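Local atomic coordinates of muconate lactonizing enzyme (Corynebacterium glutamicum, PDB entry 3I4K), a protein that belongs to the muconate lactonizing enzyme branch of the enolase superfamily and binds a magnesium ion in its barrel domain. Residues Val248-Asp251 / Glu252-Thr256; Leu261-Lys265 / Ala266-Asp270. All coordinates share one frame; numbering follows the deposited sequence.

Contact 1. Residues Val248-Asp251 / Glu252-Thr256; sequences VMAD and ESVWT. With MG (magnesium ion), chain J.
The magnesium site is reached here, where D251 and E252 leave the end of strand 247-250 and turn toward helix 257-266. D251 OD2 coordinates the magnesium ion at 2.0 Å, and D200 and E226, at the ends of two other parallel strands, supply the other protein carboxylates. A chi1 of -170°, with CG anti to the backbone N, is what brings D251 OD2 to the metal. Its second oxygen, OD1, forms a salt bridge with K278, while OD2 also accepts a hydrogen bond from K275. E252 crosses the D251 side chain obliquely, its chain bent at chi2 (-77°), and the two carboxylate planes are 86° apart. The touch is made by E252 OE2, which lies 3.0 Å from D251 CB. D251 OD1 and E252 OE2 are 4.0 Å apart, an approach of two acidic groups that the bound magnesium ion probably makes tolerable, and a water coordinated to the magnesium ion at 2.1 Å lies next to E252 OE2. Ligands set on the C-terminal ends of barrel strands are the hallmark of the enolase superfamily, and this strand-to-helix loop is one such place. A type I beta turn from D251 to V254 makes the bend, closed by the hydrogen bond from V254 N to D251 O (2.9 Å). A250 CB, pointing at the turn, meets V254 CG2 at 3.9 Å. S253 OG is tied to A231 O and to Q227, and Q227 OE1 also accepts from D251 N, so Q227 ties the backbone of the metal-binding residue to S253.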
# COMPACT_ATOMS: atom_id res chain seq x y z
N VAL A 248 19.99 -3.50 -12.79
CA VAL A 248 19.56 -4.87 -12.58
C VAL A 248 18.09 -4.81 -12.18
O VAL A 248 17.65 -3.84 -11.55
CB VAL A 248 20.37 -5.52 -11.43
CG1 VAL A 248 19.59 -6.67 -10.81
CG2 VAL A 248 21.72 -5.99 -11.96
N MSE A 249 17.31 -5.81 -12.57
CA MSE A 249 15.90 -5.88 -12.19
C MSE A 249 15.72 -7.18 -11.41
O MSE A 249 16.11 -8.25 -11.87
CB MSE A 249 14.98 -5.87 -13.43
CG MSE A 249 13.51 -6.17 -13.09
SE MSE A 249 12.22 -5.41 -14.35
CE MSE A 249 12.37 -6.76 -15.75
N ALA A 250 15.15 -7.07 -10.21
CA ALA A 250 14.94 -8.24 -9.37
C ALA A 250 13.59 -8.85 -9.70
O ALA A 250 12.60 -8.14 -9.83
CB ALA A 250 14.99 -7.84 -7.89
N ASP A 251 13.57 -10.17 -9.85
CA ASP A 251 12.35 -10.89 -10.15
C ASP A 251 12.18 -12.01 -9.13
O ASP A 251 11.44 -11.85 -8.17
CB ASP A 251 12.40 -11.47 -11.58
CG ASP A 251 11.05 -12.03 -12.03
OD1 ASP A 251 10.11 -12.09 -11.21
OD2 ASP A 251 10.96 -12.41 -13.22
N GLU A 252 12.88 -13.14 -9.30
CA GLU A 252 12.72 -14.21 -8.31
C GLU A 252 13.18 -13.79 -6.92
O GLU A 252 12.77 -14.39 -5.94
CB GLU A 252 13.43 -15.51 -8.73
CG GLU A 252 14.40 -15.42 -9.90
CD GLU A 252 13.73 -15.36 -11.26
OE1 GLU A 252 13.52 -16.41 -11.90
OE2 GLU A 252 13.42 -14.24 -11.69
N SER A 253 14.02 -12.77 -6.83
CA SER A 253 14.47 -12.30 -5.52
C SER A 253 13.36 -11.56 -4.77
O SER A 253 13.44 -11.42 -3.55
CB SER A 253 15.66 -11.33 -5.65
OG SER A 253 16.85 -11.99 -6.04
N VAL A 254 12.34 -11.09 -5.48
CA VAL A 254 11.27 -10.35 -4.80
C VAL A 254 9.85 -10.85 -5.05
O VAL A 254 9.28 -10.59 -6.10
CB VAL A 254 11.29 -8.83 -5.18
CG1 VAL A 254 10.13 -8.09 -4.49
CG2 VAL A 254 12.63 -8.20 -4.78
N TRP A 255 9.29 -11.54 -4.07
CA TRP A 255 7.91 -12.04 -4.14
C TRP A 255 7.09 -11.30 -3.07
O TRP A 255 5.94 -10.90 -3.30
CB TRP A 255 7.83 -13.52 -3.77
CG TRP A 255 8.44 -14.54 -4.67
CD1 TRP A 255 9.66 -14.49 -5.27
CD2 TRP A 255 7.94 -15.86 -4.88
NE1 TRP A 255 9.96 -15.72 -5.83
CE2 TRP A 255 8.92 -16.58 -5.61
CE3 TRP A 255 6.75 -16.52 -4.53
CZ2 TRP A 255 8.75 -17.92 -5.98
CZ3 TRP A 255 6.59 -17.86 -4.89
CH2 TRP A 255 7.58 -18.54 -5.61
N THR A 256 7.68 -11.15 -1.88
CA THR A 256 7.01 -10.52 -0.74
C THR A 256 7.53 -9.13 -0.35
O THR A 256 8.62 -8.73 -0.73
CB THR A 256 7.15 -11.42 0.49
OG1 THR A 256 8.48 -11.30 1.01
CG2 THR A 256 6.91 -12.89 0.13
MG MG J . 11.85 -12.74 -15.00
O HOH W 1 13.54 -13.42 -13.96

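Contact 2. Residues Leu261-Lys265 / Ala266-Asp270; sequences LAVVK and AQAAD
Helix 257-266 ends in a Schellman motif, with Q267 leaving helical geometry at positive phi (51°) and the chain folding back over the last turn. A268 N reaches V263 O at 3.1 Å in a nearly straight bond (171° at the hydrogen) lying in the carbonyl plane, and so gives this carbonyl a partner beyond the helix. Q267 N bonds to V264 O at 3.2 Å, coming from above the carbonyl plane rather than along a lone pair. One residue earlier, A266 N still makes the regular helical bond to A262 O at 3.0 Å, plus a weak one to V263 O. The side chains that meet are small and apolar. V263 CG1, anti to the backbone N (chi1 163°), is set beside its own carbonyl carbon and faces the returning chain, where it touches A268 CB at 4.0 Å and A269 CB at 4.1 Å. The two alanine methyls thus share one branch of the valine. Around this end of the helix, L234 of helix 234-244 packs on A262, V263, A266 and A268, while L297 lies against V263 and V264. L261, V264 and K265 face the second subunit, where they pack on its G295, L261 and V264 respectively. A269 settles against V248 and A250 of strand 247-250, and D270 OD1 bonds to S247 OG as the chain passes into strand 271-274.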
# COMPACT_ATOMS: atom_id res chain seq x y z
N LEU A 261 11.91 -5.14 0.74
CA LEU A 261 12.62 -4.36 1.73
C LEU A 261 14.09 -4.80 1.76
O LEU A 261 14.99 -3.97 1.90
CB LEU A 261 12.01 -4.59 3.12
CG LEU A 261 11.99 -3.45 4.16
CD1 LEU A 261 11.89 -4.08 5.55
CD2 LEU A 261 13.23 -2.58 4.05
N ALA A 262 14.31 -6.11 1.63
CA ALA A 262 15.66 -6.67 1.65
C ALA A 262 16.48 -6.16 0.47
O ALA A 262 17.67 -5.86 0.61
CB ALA A 262 15.60 -8.20 1.64
N VAL A 263 15.85 -6.07 -0.70
CA VAL A 263 16.52 -5.57 -1.89
C VAL A 263 16.84 -4.08 -1.69
O VAL A 263 17.91 -3.61 -2.07
CB VAL A 263 15.63 -5.78 -3.14
CG1 VAL A 263 16.10 -4.92 -4.29
CG2 VAL A 263 15.67 -7.26 -3.55
N VAL A 264 15.92 -3.33 -1.09
CA VAL A 264 16.15 -1.91 -0.85
C VAL A 264 17.36 -1.72 0.06
O VAL A 264 18.24 -0.91 -0.22
CB VAL A 264 14.91 -1.24 -0.20
CG1 VAL A 264 15.29 0.14 0.39
CG2 VAL A 264 13.81 -1.08 -1.23
N LYS A 265 17.39 -2.47 1.15
CA LYS A 265 18.51 -2.38 2.09
C LYS A 265 19.84 -2.84 1.49
O LYS A 265 20.89 -2.35 1.88
CB LYS A 265 18.24 -3.21 3.34
CG LYS A 265 17.14 -2.70 4.25
CD LYS A 265 17.06 -3.63 5.45
CE LYS A 265 15.82 -3.40 6.29
NZ LYS A 265 15.69 -4.49 7.32
N ALA A 266 19.80 -3.78 0.56
CA ALA A 266 21.04 -4.26 -0.05
C ALA A 266 21.44 -3.48 -1.30
O ALA A 266 22.49 -3.75 -1.88
CB ALA A 266 20.91 -5.73 -0.38
N GLN A 267 20.60 -2.53 -1.71
CA GLN A 267 20.82 -1.72 -2.91
C GLN A 267 21.11 -2.69 -4.02
O GLN A 267 22.01 -2.47 -4.83
CB GLN A 267 21.99 -0.76 -2.72
CG GLN A 267 21.87 0.13 -1.49
CD GLN A 267 22.92 1.23 -1.45
OE1 GLN A 267 24.09 0.98 -1.75
NE2 GLN A 267 22.51 2.43 -1.07
N ALA A 268 20.32 -3.75 -4.07
CA ALA A 268 20.49 -4.83 -5.03
C ALA A 268 19.91 -4.66 -6.42
O ALA A 268 20.25 -5.43 -7.34
CB ALA A 268 19.96 -6.14 -4.40
N ALA A 269 19.05 -3.65 -6.61
CA ALA A 269 18.43 -3.45 -7.91
C ALA A 269 17.74 -2.11 -8.11
O ALA A 269 17.09 -1.58 -7.19
CB ALA A 269 17.42 -4.57 -8.18
N ASP A 270 17.86 -1.57 -9.32
CA ASP A 270 17.24 -0.31 -9.69
C ASP A 270 15.77 -0.53 -9.98
O ASP A 270 14.95 0.37 -9.83
CB ASP A 270 17.89 0.27 -10.95
CG ASP A 270 19.31 0.73 -10.72
OD1 ASP A 270 19.96 1.17 -11.69
OD2 ASP A 270 19.79 0.63 -9.58

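Overall arrangement
Contact 1 comes first along the chain and contact 2 follows it, at the two ends of helix 257-266 in one beta-alpha-beta crossover of the barrel domain: strand 247-250, the helix, then the neighbouring parallel strand 271-274. Their centres lie about 10 Å apart. They touch directly where V254 CG2 meets V263 CG2 at 3.4 Å and where V248 CG1 meets A268 O at 3.7 Å, so the helix and the returning loop lie against the strand they follow. Contact 1 sits at the metal end of the barrel; contact 2 lies farther out, on the side that meets the second subunit, so one crossover spans from the metal-binding end to the dimer surface.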